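Local coordinates for R.Ecl18kI (PDB 2GB7), which cleaves double-stranded DNA as a type II restriction endonuclease at 5'-CCNGG-3', cutting before the first cytosine and flipping nucleotides out of the helix to recognise its site, at residues P66-F71 with Q114-R119; E187-V192 with I218-E223. The protein carries 1 engineered substitution. All coordinates share one frame; numbering follows the deposited sequence.

Contact 1 of 2, residues P66-F71 with Q114-R119; sequences PFEKEF and QSRRSR. With nucleotides of chain A; nucleotides of chain B.
Glu68 and Arg116 join helix 49-77 to helix 102-134 through a two-pronged salt bridge, and the arginine passes the link on to DNA. Arg116 CB already lies by the phosphate of DG6 of chain B, 3.3 Å from OP1. CG comes alongside Glu68 OE2, and Arg116 CD lies against the same phosphate, 3.3 Å from OP2 of DG6 of chain B. At the guanidinium the two partners separate. The grip on glutamate is side-on, one nitrogen to each oxygen: Arg116 NE donates to Glu68 OE2 at 2.9 Å. Arg116 NH2 donates to Glu68 OE1 at 2.7 Å. Arg116 NH1 turns instead to OP2 of DG6 of chain B at 3.0 Å. The bonds to glutamate are nearly straight and reach the syn side of each carboxylate oxygen, with the two flat groups only 15° from coplanar. The phosphate instead approaches obliquely, and its bond is more bent, 136° at the hydrogen. Extended from CG to NE, Arg116 can span the gap at a point where Arg116 CA and Glu68 CA are 9.7 Å apart; Glu68 meets it at about a right angle, with its own chain bent at chi2 (-149°). Glutamate suits this buried site because it fixes the rotation of the guanidinium while probably offsetting part of its charge. Helix 102-134, part of the EcoRII C-terminal family region of the PDDEXK clan, lies here along the minor-groove edges of guanines. The backbone O of Gln114 accepts a bond from N2 of DG7 of chain A, and Ser118, small enough for close approach, takes N2 of DG8 of chain A on OG at 3.0 Å. Gln114 also donates from NE2 to O4' of DG7, while its OE1 bonds Arg117 of the second subunit.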
loop_
_atom_site.group_PDB
_atom_site.type_symbol
_atom_site.label_atom_id
_atom_site.label_comp_id
_atom_site.label_asym_id
_atom_site.label_seq_id
_atom_site.Cartn_x
_atom_site.Cartn_y
_atom_site.Cartn_z
ATOM N N PRO F 66 -19.972 -9.637 -10.889
ATOM C CA PRO F 66 -20.928 -10.750 -10.739
ATOM C C PRO F 66 -20.256 -12.113 -10.593
ATOM O O PRO F 66 -20.717 -12.956 -9.815
ATOM C CB PRO F 66 -21.726 -10.708 -12.049
ATOM C CG PRO F 66 -21.591 -9.320 -12.521
ATOM C CD PRO F 66 -20.230 -8.877 -12.123
ATOM N N PHE F 67 -19.164 -12.312 -11.317
ATOM C CA PHE F 67 -18.420 -13.555 -11.272
ATOM C C PHE F 67 -17.753 -13.737 -9.904
ATOM O O PHE F 67 -17.796 -14.822 -9.338
ATOM C CB PHE F 67 -17.382 -13.585 -12.386
ATOM C CG PHE F 67 -16.735 -14.921 -12.578
ATOM C CD1 PHE F 67 -17.312 -15.876 -13.408
ATOM C CD2 PHE F 67 -15.523 -15.211 -11.948
ATOM C CE1 PHE F 67 -16.708 -17.122 -13.593
ATOM C CE2 PHE F 67 -14.906 -16.455 -12.115
ATOM C CZ PHE F 67 -15.495 -17.409 -12.928
ATOM N N GLU F 68 -17.144 -12.673 -9.390
ATOM C CA GLU F 68 -16.548 -12.704 -8.061
ATOM C C GLU F 68 -17.611 -12.963 -6.983
ATOM O O GLU F 68 -17.358 -13.701 -6.014
ATOM C CB GLU F 68 -15.810 -11.398 -7.765
ATOM C CG GLU F 68 -14.977 -11.493 -6.474
ATOM C CD GLU F 68 -14.839 -10.184 -5.747
ATOM O OE1 GLU F 68 -15.862 -9.524 -5.468
ATOM O OE2 GLU F 68 -13.700 -9.835 -5.413
ATOM N N LYS F 69 -18.785 -12.349 -7.143
ATOM C CA LYS F 69 -19.891 -12.583 -6.198
ATOM C C LYS F 69 -20.302 -14.052 -6.169
ATOM O O LYS F 69 -20.474 -14.646 -5.083
ATOM C CB LYS F 69 -21.098 -11.683 -6.500
ATOM C CG LYS F 69 -22.155 -11.672 -5.370
ATOM C CD LYS F 69 -23.474 -11.079 -5.813
ATOM C CE LYS F 69 -23.435 -9.549 -5.878
ATOM N NZ LYS F 69 -24.786 -8.980 -6.210
ATOM N N GLU F 70 -20.473 -14.637 -7.354
ATOM C CA GLU F 70 -20.804 -16.058 -7.491
ATOM C C GLU F 70 -19.690 -16.973 -6.953
ATOM O O GLU F 70 -19.963 -18.011 -6.336
ATOM C CB GLU F 70 -21.244 -16.446 -8.926
ATOM C CG GLU F 70 -20.291 -16.065 -10.081
ATOM C CD GLU F 70 -20.841 -16.473 -11.469
ATOM N N PHE F 71 -18.444 -16.561 -7.157
ATOM C CA PHE F 71 -17.300 -17.262 -6.589
ATOM C C PHE F 71 -17.332 -17.271 -5.061
ATOM O O PHE F 71 -17.182 -18.317 -4.419
ATOM C CB PHE F 71 -16.019 -16.580 -7.089
ATOM C CG PHE F 71 -14.770 -17.139 -6.505
ATOM C CD1 PHE F 71 -14.231 -18.334 -6.992
ATOM C CD2 PHE F 71 -14.122 -16.476 -5.467
ATOM C CE1 PHE F 71 -13.056 -18.849 -6.458
ATOM C CE2 PHE F 71 -12.954 -16.985 -4.928
ATOM C CZ PHE F 71 -12.408 -18.165 -5.437
ATOM N N GLN F 114 -7.390 -8.686 -1.700
ATOM C CA GLN F 114 -5.978 -8.692 -2.154
ATOM C C GLN F 114 -5.867 -8.983 -3.647
ATOM O O GLN F 114 -5.010 -8.403 -4.371
ATOM C CB GLN F 114 -5.167 -9.693 -1.351
ATOM C CG GLN F 114 -5.140 -9.395 0.143
ATOM C CD GLN F 114 -4.269 -8.180 0.479
ATOM O OE1 GLN F 114 -4.585 -7.033 0.119
ATOM N NE2 GLN F 114 -3.143 -8.436 1.133
ATOM N N SER F 115 -6.747 -9.863 -4.117
ATOM C CA SER F 115 -6.825 -10.119 -5.545
ATOM C C SER F 115 -7.310 -8.862 -6.270
ATOM O O SER F 115 -6.732 -8.476 -7.278
ATOM C CB SER F 115 -7.759 -11.299 -5.820
ATOM O OG SER F 115 -8.098 -11.408 -7.201
ATOM N N ARG F 116 -8.393 -8.250 -5.785
ATOM C CA ARG F 116 -8.893 -7.000 -6.352
ATOM C C ARG F 116 -7.829 -5.912 -6.485
ATOM O O ARG F 116 -7.747 -5.228 -7.516
ATOM C CB ARG F 116 -10.023 -6.446 -5.519
ATOM C CG ARG F 116 -11.338 -7.190 -5.614
ATOM C CD ARG F 116 -12.334 -6.401 -4.800
ATOM N NE ARG F 116 -13.684 -6.968 -4.899
ATOM C CZ ARG F 116 -14.791 -6.276 -4.687
ATOM N NH1 ARG F 116 -14.746 -5.011 -4.305
ATOM N NH2 ARG F 116 -15.972 -6.886 -4.812
ATOM N N ARG F 117 -7.015 -5.735 -5.444
ATOM C CA ARG F 117 -5.959 -4.699 -5.456
ATOM C C ARG F 117 -4.943 -5.001 -6.524
ATOM O O ARG F 117 -4.601 -4.118 -7.348
ATOM C CB ARG F 117 -5.320 -4.612 -4.068
ATOM C CG ARG F 117 -6.247 -3.945 -3.057
ATOM C CD ARG F 117 -5.812 -4.231 -1.630
ATOM N NE ARG F 117 -6.953 -4.182 -0.715
ATOM C CZ ARG F 117 -7.040 -3.522 0.445
ATOM N NH1 ARG F 117 -6.024 -2.791 0.921
ATOM N NH2 ARG F 117 -8.177 -3.625 1.141
ATOM N N SER F 118 -4.455 -6.241 -6.542
ATOM C CA SER F 118 -3.466 -6.651 -7.530
ATOM C C SER F 118 -3.983 -6.569 -8.967
ATOM O O SER F 118 -3.326 -5.981 -9.860
ATOM C CB SER F 118 -2.960 -8.058 -7.250
ATOM O OG SER F 118 -1.909 -8.280 -8.175
ATOM N N ARG F 119 -5.183 -7.106 -9.151
ATOM C CA ARG F 119 -5.901 -7.049 -10.434
ATOM C C ARG F 119 -6.228 -5.640 -10.869
ATOM O O ARG F 119 -6.076 -5.344 -12.050
ATOM C CB ARG F 119 -7.185 -7.887 -10.399
ATOM C CG ARG F 119 -6.888 -9.390 -10.254
ATOM C CD ARG F 119 -8.166 -10.222 -10.259
ATOM N NE ARG F 119 -8.879 -9.947 -11.481
ATOM C CZ ARG F 119 -8.917 -10.760 -12.527
ATOM N NH1 ARG F 119 -8.368 -11.967 -12.459
ATOM N NH2 ARG F 119 -9.529 -10.363 -13.642
ATOM P P DG A 8 -3.996 -15.323 -1.531
ATOM O OP1 DG A 8 -5.273 -16.075 -1.688
ATOM O OP2 DG A 8 -2.721 -16.066 -1.413
ATOM O "O5'" DG A 8 -3.915 -14.319 -2.763
ATOM C "C5'" DG A 8 -4.934 -13.341 -2.937
ATOM C "C4'" DG A 8 -4.659 -12.502 -4.161
ATOM O "O4'" DG A 8 -3.536 -11.624 -3.923
ATOM C "C3'" DG A 8 -4.323 -13.293 -5.421
ATOM O "O3'" DG A 8 -4.960 -12.659 -6.527
ATOM C "C2'" DG A 8 -2.811 -13.178 -5.515
ATOM C "C1'" DG A 8 -2.564 -11.796 -4.937
ATOM N N9 DG A 8 -1.254 -11.594 -4.325
ATOM C C8 DG A 8 -0.712 -12.301 -3.281
ATOM N N7 DG A 8 0.461 -11.859 -2.918
ATOM C C5 DG A 8 0.713 -10.801 -3.780
ATOM C C6 DG A 8 1.829 -9.930 -3.863
ATOM O O6 DG A 8 2.849 -9.918 -3.161
ATOM N N1 DG A 8 1.680 -9.001 -4.886
ATOM C C2 DG A 8 0.595 -8.920 -5.726
ATOM N N2 DG A 8 0.642 -7.963 -6.662
ATOM N N3 DG A 8 -0.456 -9.722 -5.653
ATOM C C4 DG A 8 -0.331 -10.632 -4.664
ATOM P P DG A 7 -0.846 -12.364 4.094
ATOM O OP1 DG A 7 -1.417 -12.639 5.445
ATOM O OP2 DG A 7 0.593 -12.604 3.854
ATOM O "O5'" DG A 7 -1.698 -13.174 3.018
ATOM C "C5'" DG A 7 -3.114 -13.004 2.958
ATOM C "C4'" DG A 7 -3.581 -12.893 1.525
ATOM O "O4'" DG A 7 -3.114 -11.650 0.946
ATOM C "C3'" DG A 7 -3.120 -14.001 0.582
ATOM O "O3'" DG A 7 -4.210 -14.322 -0.293
ATOM C "C2'" DG A 7 -1.937 -13.372 -0.139
ATOM C "C1'" DG A 7 -2.318 -11.900 -0.199
ATOM N N9 DG A 7 -1.194 -10.966 -0.161
ATOM C C8 DG A 7 -0.090 -11.036 0.653
ATOM N N7 DG A 7 0.742 -10.044 0.479
ATOM C C5 DG A 7 0.153 -9.269 -0.512
ATOM C C6 DG A 7 0.588 -8.060 -1.112
ATOM O O6 DG A 7 1.604 -7.405 -0.867
ATOM N N1 DG A 7 -0.305 -7.618 -2.084
ATOM C C2 DG A 7 -1.476 -8.252 -2.426
ATOM N N2 DG A 7 -2.202 -7.668 -3.393
ATOM N N3 DG A 7 -1.901 -9.375 -1.864
ATOM C C4 DG A 7 -1.040 -9.828 -0.924
ATOM P P DG B 6 -11.286 -3.503 -2.882
ATOM O OP1 DG B 6 -10.085 -4.365 -3.020
ATOM O OP2 DG B 6 -12.585 -4.114 -2.494
ATOM O "O5'" DG B 6 -10.994 -2.356 -1.820
ATOM C "C5'" DG B 6 -9.722 -1.714 -1.743
ATOM C "C4'" DG B 6 -9.738 -0.700 -0.625
ATOM O "O4'" DG B 6 -8.404 -0.272 -0.276
ATOM C "C3'" DG B 6 -10.520 0.578 -0.921
ATOM O "O3'" DG B 6 -11.172 0.986 0.278
ATOM C "C2'" DG B 6 -9.426 1.574 -1.261
ATOM C "C1'" DG B 6 -8.371 1.140 -0.275
ATOM N N9 DG B 6 -6.999 1.553 -0.525
ATOM C C8 DG B 6 -6.498 2.321 -1.550
ATOM N N7 DG B 6 -5.211 2.527 -1.447
ATOM C C5 DG B 6 -4.850 1.850 -0.288
ATOM C C6 DG B 6 -3.589 1.717 0.355
ATOM O O6 DG B 6 -2.503 2.202 0.025
ATOM N N1 DG B 6 -3.679 0.929 1.502
ATOM C C2 DG B 6 -4.833 0.350 1.975
ATOM N N2 DG B 6 -4.725 -0.391 3.088
ATOM N N3 DG B 6 -6.009 0.484 1.397
ATOM C C4 DG B 6 -5.943 1.237 0.279
#

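Contact 2 of 2, residues E187-V192 with I218-E223; sequences ERWQEV and INILYE. With nucleotides of chain B; nucleotides of chain A.
The indole of Trp189 reaches across to Ile220 and Leu221, giving a buried, wholly apolar contact between the turn 188-190 and helix 215-223. CG of the tryptophan stands between the backbone N and the carbonyl carbon: chi1 60° brings the ring to the side of helix 215-223, and chi2 -96° turns its six-membered part toward that helix. Ile220 meets its far rim: CG2, anti to the backbone N, lies 3.7 Å from Trp189 CZ3, while CD1, at the end of the other branch, is 3.9 Å from CH2. Leu221 takes the inner part, with CD2 at 3.7 Å from Trp189 CE3. The Ile220 side chain crosses that of Trp189 at about a right angle, Leu221 at a slant. A beta-branched residue and a leucine suit these neighbouring positions, since their methyls fit a broad hydrocarbon surface at two points. On one ring face Gln190 CG packs 3.4 Å above the plane. Helix 215-223 connects the parallel strands 204-207 and 226-230 of the mixed sheet of this PDDEXK nuclease, a beta-alpha-beta crossover, and Leu221 also packs on Val226 and Val228. Just before the tryptophan, the chain reads DNA from the major groove. Arg188, bent at chi3 (-74°), sends NE to O6 of DG6 of chain B at 2.7 Å and NH2 to its N7 at 3.0 Å. One face of its guanidinium lies against C2' of DC4 of chain B. Glu187 OE2 accepts from N4 of DC4 of chain A, the cytosine paired with that guanine, so adjacent side chains of opposite charge address both bases of one pair.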
loop_
_atom_site.group_PDB
_atom_site.type_symbol
_atom_site.label_atom_id
_atom_site.label_comp_id
_atom_site.label_asym_id
_atom_site.label_seq_id
_atom_site.Cartn_x
_atom_site.Cartn_y
_atom_site.Cartn_z
ATOM N N GLU F 187 -0.555 7.733 -0.096
ATOM C CA GLU F 187 0.846 8.199 0.048
ATOM C C GLU F 187 1.860 7.508 -0.889
ATOM O O GLU F 187 3.067 7.864 -0.942
ATOM C CB GLU F 187 1.279 8.020 1.504
ATOM C CG GLU F 187 1.993 6.722 1.737
ATOM C CD GLU F 187 1.108 5.468 1.670
ATOM O OE1 GLU F 187 -0.136 5.573 1.532
ATOM O OE2 GLU F 187 1.689 4.350 1.746
ATOM N N ARG F 188 1.363 6.511 -1.612
ATOM C CA ARG F 188 2.161 5.673 -2.514
ATOM C C ARG F 188 2.783 6.399 -3.679
ATOM O O ARG F 188 3.748 5.878 -4.231
ATOM C CB ARG F 188 1.325 4.485 -3.012
ATOM C CG ARG F 188 1.045 3.479 -1.841
ATOM C CD ARG F 188 0.064 2.342 -2.272
ATOM N NE ARG F 188 -1.321 2.786 -2.386
ATOM C CZ ARG F 188 -1.933 3.187 -3.498
ATOM N NH1 ARG F 188 -1.304 3.256 -4.696
ATOM N NH2 ARG F 188 -3.180 3.588 -3.406
ATOM N N TRP F 189 2.302 7.598 -3.991
ATOM C CA TRP F 189 2.977 8.441 -4.988
ATOM C C TRP F 189 4.440 8.731 -4.632
ATOM O O TRP F 189 5.229 9.009 -5.499
ATOM C CB TRP F 189 2.239 9.769 -5.215
ATOM C CG TRP F 189 2.130 10.601 -3.976
ATOM C CD1 TRP F 189 1.075 10.641 -3.118
ATOM C CD2 TRP F 189 3.129 11.489 -3.433
ATOM N NE1 TRP F 189 1.337 11.510 -2.078
ATOM C CE2 TRP F 189 2.593 12.047 -2.256
ATOM C CE3 TRP F 189 4.419 11.874 -3.841
ATOM C CZ2 TRP F 189 3.309 12.947 -1.451
ATOM C CZ3 TRP F 189 5.134 12.780 -3.052
ATOM C CH2 TRP F 189 4.583 13.326 -1.893
ATOM N N GLN F 190 4.763 8.682 -3.343
ATOM C CA GLN F 190 6.120 8.935 -2.879
ATOM C C GLN F 190 7.105 7.945 -3.485
ATOM O O GLN F 190 8.307 8.245 -3.574
ATOM C CB GLN F 190 6.144 8.874 -1.346
ATOM C CG GLN F 190 5.349 10.048 -0.696
ATOM C CD GLN F 190 5.088 9.860 0.809
ATOM O OE1 GLN F 190 5.440 8.837 1.383
ATOM N NE2 GLN F 190 4.375 10.809 1.413
ATOM N N GLU F 191 6.611 6.775 -3.927
ATOM C CA GLU F 191 7.483 5.767 -4.565
ATOM C C GLU F 191 8.052 6.287 -5.875
ATOM O O GLU F 191 9.121 5.856 -6.305
ATOM C CB GLU F 191 6.697 4.487 -4.827
ATOM C CG GLU F 191 6.164 3.866 -3.499
ATOM C CD GLU F 191 5.183 2.722 -3.714
ATOM O OE1 GLU F 191 4.863 2.434 -4.902
ATOM O OE2 GLU F 191 4.702 2.129 -2.679
ATOM N N VAL F 192 7.305 7.180 -6.522
ATOM C CA VAL F 192 7.654 7.598 -7.885
ATOM C C VAL F 192 8.909 8.496 -7.898
ATOM O O VAL F 192 9.832 8.155 -8.617
ATOM C CB VAL F 192 6.444 8.198 -8.643
ATOM C CG1 VAL F 192 6.823 8.457 -10.074
ATOM C CG2 VAL F 192 5.264 7.201 -8.611
ATOM N N ILE F 218 0.885 17.502 -5.739
ATOM C CA ILE F 218 1.195 17.970 -7.096
ATOM C C ILE F 218 2.524 18.704 -7.132
ATOM O O ILE F 218 3.368 18.468 -8.034
ATOM C CB ILE F 218 0.063 18.891 -7.638
ATOM C CG1 ILE F 218 -1.161 18.046 -7.890
ATOM C CG2 ILE F 218 0.486 19.504 -8.973
ATOM C CD1 ILE F 218 -2.507 18.839 -7.993
ATOM N N ASN F 219 2.714 19.601 -6.171
ATOM C CA ASN F 219 3.919 20.431 -6.168
ATOM C C ASN F 219 5.181 19.636 -5.851
ATOM O O ASN F 219 6.235 19.849 -6.445
ATOM C CB ASN F 219 3.737 21.560 -5.178
ATOM C CG ASN F 219 2.727 22.588 -5.648
ATOM O OD1 ASN F 219 2.340 22.612 -6.818
ATOM N ND2 ASN F 219 2.279 23.426 -4.728
ATOM N N ILE F 220 5.073 18.685 -4.932
ATOM C CA ILE F 220 6.250 17.847 -4.652
ATOM C C ILE F 220 6.579 16.992 -5.865
ATOM O O ILE F 220 7.742 16.883 -6.248
ATOM C CB ILE F 220 6.001 16.946 -3.427
ATOM C CG1 ILE F 220 5.894 17.811 -2.180
ATOM C CG2 ILE F 220 7.075 15.881 -3.324
ATOM C CD1 ILE F 220 5.312 17.092 -0.958
ATOM N N LEU F 221 5.558 16.419 -6.500
ATOM C CA LEU F 221 5.779 15.653 -7.721
ATOM C C LEU F 221 6.411 16.537 -8.808
ATOM O O LEU F 221 7.313 16.112 -9.507
ATOM C CB LEU F 221 4.453 15.030 -8.219
ATOM C CG LEU F 221 4.004 13.898 -7.293
ATOM C CD1 LEU F 221 2.619 13.514 -7.748
ATOM C CD2 LEU F 221 4.969 12.695 -7.363
ATOM N N TYR F 222 5.901 17.758 -8.932
ATOM C CA TYR F 222 6.395 18.719 -9.928
ATOM C C TYR F 222 7.884 18.969 -9.764
ATOM O O TYR F 222 8.633 18.977 -10.767
ATOM C CB TYR F 222 5.599 20.013 -9.804
ATOM C CG TYR F 222 6.028 21.094 -10.757
ATOM C CD1 TYR F 222 5.561 21.100 -12.071
ATOM C CD2 TYR F 222 6.891 22.089 -10.340
ATOM C CE1 TYR F 222 5.943 22.099 -12.955
ATOM C CE2 TYR F 222 7.267 23.111 -11.215
ATOM C CZ TYR F 222 6.798 23.091 -12.510
ATOM O OH TYR F 222 7.191 24.109 -13.354
ATOM N N GLU F 223 8.313 19.159 -8.522
ATOM C CA GLU F 223 9.740 19.426 -8.272
ATOM C C GLU F 223 10.564 18.200 -8.623
ATOM O O GLU F 223 11.757 18.312 -8.970
ATOM C CB GLU F 223 9.934 19.781 -6.803
ATOM C CG GLU F 223 11.372 20.278 -6.445
ATOM C CD GLU F 223 12.394 19.163 -6.241
ATOM O OE1 GLU F 223 12.003 18.048 -5.799
ATOM O OE2 GLU F 223 13.594 19.403 -6.545
ATOM P P DC B 4 -1.830 0.309 -8.325
ATOM O OP1 DC B 4 -2.618 0.885 -9.441
ATOM O OP2 DC B 4 -0.661 1.054 -7.779
ATOM O "O5'" DC B 4 -2.808 -0.008 -7.108
ATOM C "C5'" DC B 4 -3.946 -0.837 -7.291
ATOM C "C4'" DC B 4 -4.657 -1.032 -5.973
ATOM O "O4'" DC B 4 -3.795 -1.779 -5.080
ATOM C "C3'" DC B 4 -5.021 0.262 -5.243
ATOM O "O3'" DC B 4 -6.298 0.127 -4.611
ATOM C "C2'" DC B 4 -3.938 0.384 -4.185
ATOM C "C1'" DC B 4 -3.627 -1.069 -3.862
ATOM N N1 DC B 4 -2.250 -1.287 -3.397
ATOM C C2 DC B 4 -2.027 -2.080 -2.256
ATOM O O2 DC B 4 -2.985 -2.654 -1.718
ATOM N N3 DC B 4 -0.770 -2.202 -1.777
ATOM C C4 DC B 4 0.246 -1.582 -2.392
ATOM N N4 DC B 4 1.463 -1.683 -1.843
ATOM C C5 DC B 4 0.055 -0.819 -3.582
ATOM C C6 DC B 4 -1.198 -0.701 -4.044
ATOM P P DG B 6 -11.286 -3.503 -2.882
ATOM O OP1 DG B 6 -10.085 -4.365 -3.020
ATOM O OP2 DG B 6 -12.585 -4.114 -2.494
ATOM O "O5'" DG B 6 -10.994 -2.356 -1.820
ATOM C "C5'" DG B 6 -9.722 -1.714 -1.743
ATOM C "C4'" DG B 6 -9.738 -0.700 -0.625
ATOM O "O4'" DG B 6 -8.404 -0.272 -0.276
ATOM C "C3'" DG B 6 -10.520 0.578 -0.921
ATOM O "O3'" DG B 6 -11.172 0.986 0.278
ATOM C "C2'" DG B 6 -9.426 1.574 -1.261
ATOM C "C1'" DG B 6 -8.371 1.140 -0.275
ATOM N N9 DG B 6 -6.999 1.553 -0.525
ATOM C C8 DG B 6 -6.498 2.321 -1.550
ATOM N N7 DG B 6 -5.211 2.527 -1.447
ATOM C C5 DG B 6 -4.850 1.850 -0.288
ATOM C C6 DG B 6 -3.589 1.717 0.355
ATOM O O6 DG B 6 -2.503 2.202 0.025
ATOM N N1 DG B 6 -3.679 0.929 1.502
ATOM C C2 DG B 6 -4.833 0.350 1.975
ATOM N N2 DG B 6 -4.725 -0.391 3.088
ATOM N N3 DG B 6 -6.009 0.484 1.397
ATOM C C4 DG B 6 -5.943 1.237 0.279
ATOM P P DC A 4 3.139 0.149 8.417
ATOM O OP1 DC A 4 3.890 -0.448 9.549
ATOM O OP2 DC A 4 3.880 0.839 7.320
ATOM O "O5'" DC A 4 2.195 -0.951 7.763
ATOM C "C5'" DC A 4 1.189 -1.593 8.543
ATOM C "C4'" DC A 4 0.343 -2.482 7.667
ATOM O "O4'" DC A 4 -0.442 -1.658 6.771
ATOM C "C3'" DC A 4 1.158 -3.429 6.787
ATOM O "O3'" DC A 4 0.560 -4.724 6.754
ATOM C "C2'" DC A 4 1.115 -2.776 5.419
ATOM C "C1'" DC A 4 -0.230 -2.066 5.428
ATOM N N1 DC A 4 -0.254 -0.867 4.575
ATOM C C2 DC A 4 -1.295 -0.713 3.651
ATOM O O2 DC A 4 -2.213 -1.545 3.635
ATOM N N3 DC A 4 -1.274 0.344 2.801
ATOM C C4 DC A 4 -0.273 1.226 2.859
ATOM N N4 DC A 4 -0.265 2.222 1.970
ATOM C C5 DC A 4 0.771 1.118 3.824
ATOM C C6 DC A 4 0.742 0.066 4.652
#

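Contact 1 is completed earlier in the chain than contact 2 begins, and their centres stand 29 Å apart, with nearest atoms about 8 Å from each other and without touching. Contact 1 joins the long helices 49-77 and 102-134; contact 2 belongs to the sheet region, where helix 191-199 leads from strand 177-181 to strand 204-207 and helix 215-223 follows. They share no secondary-structure element, but both touch the second subunit and the same duplex. DG6 of chain B ties them together: contact 1 holds its phosphate and lines the minor groove with residues 114-119, while residues 187-192 read its base from the major groove, so the protein reaches the site from both grooves.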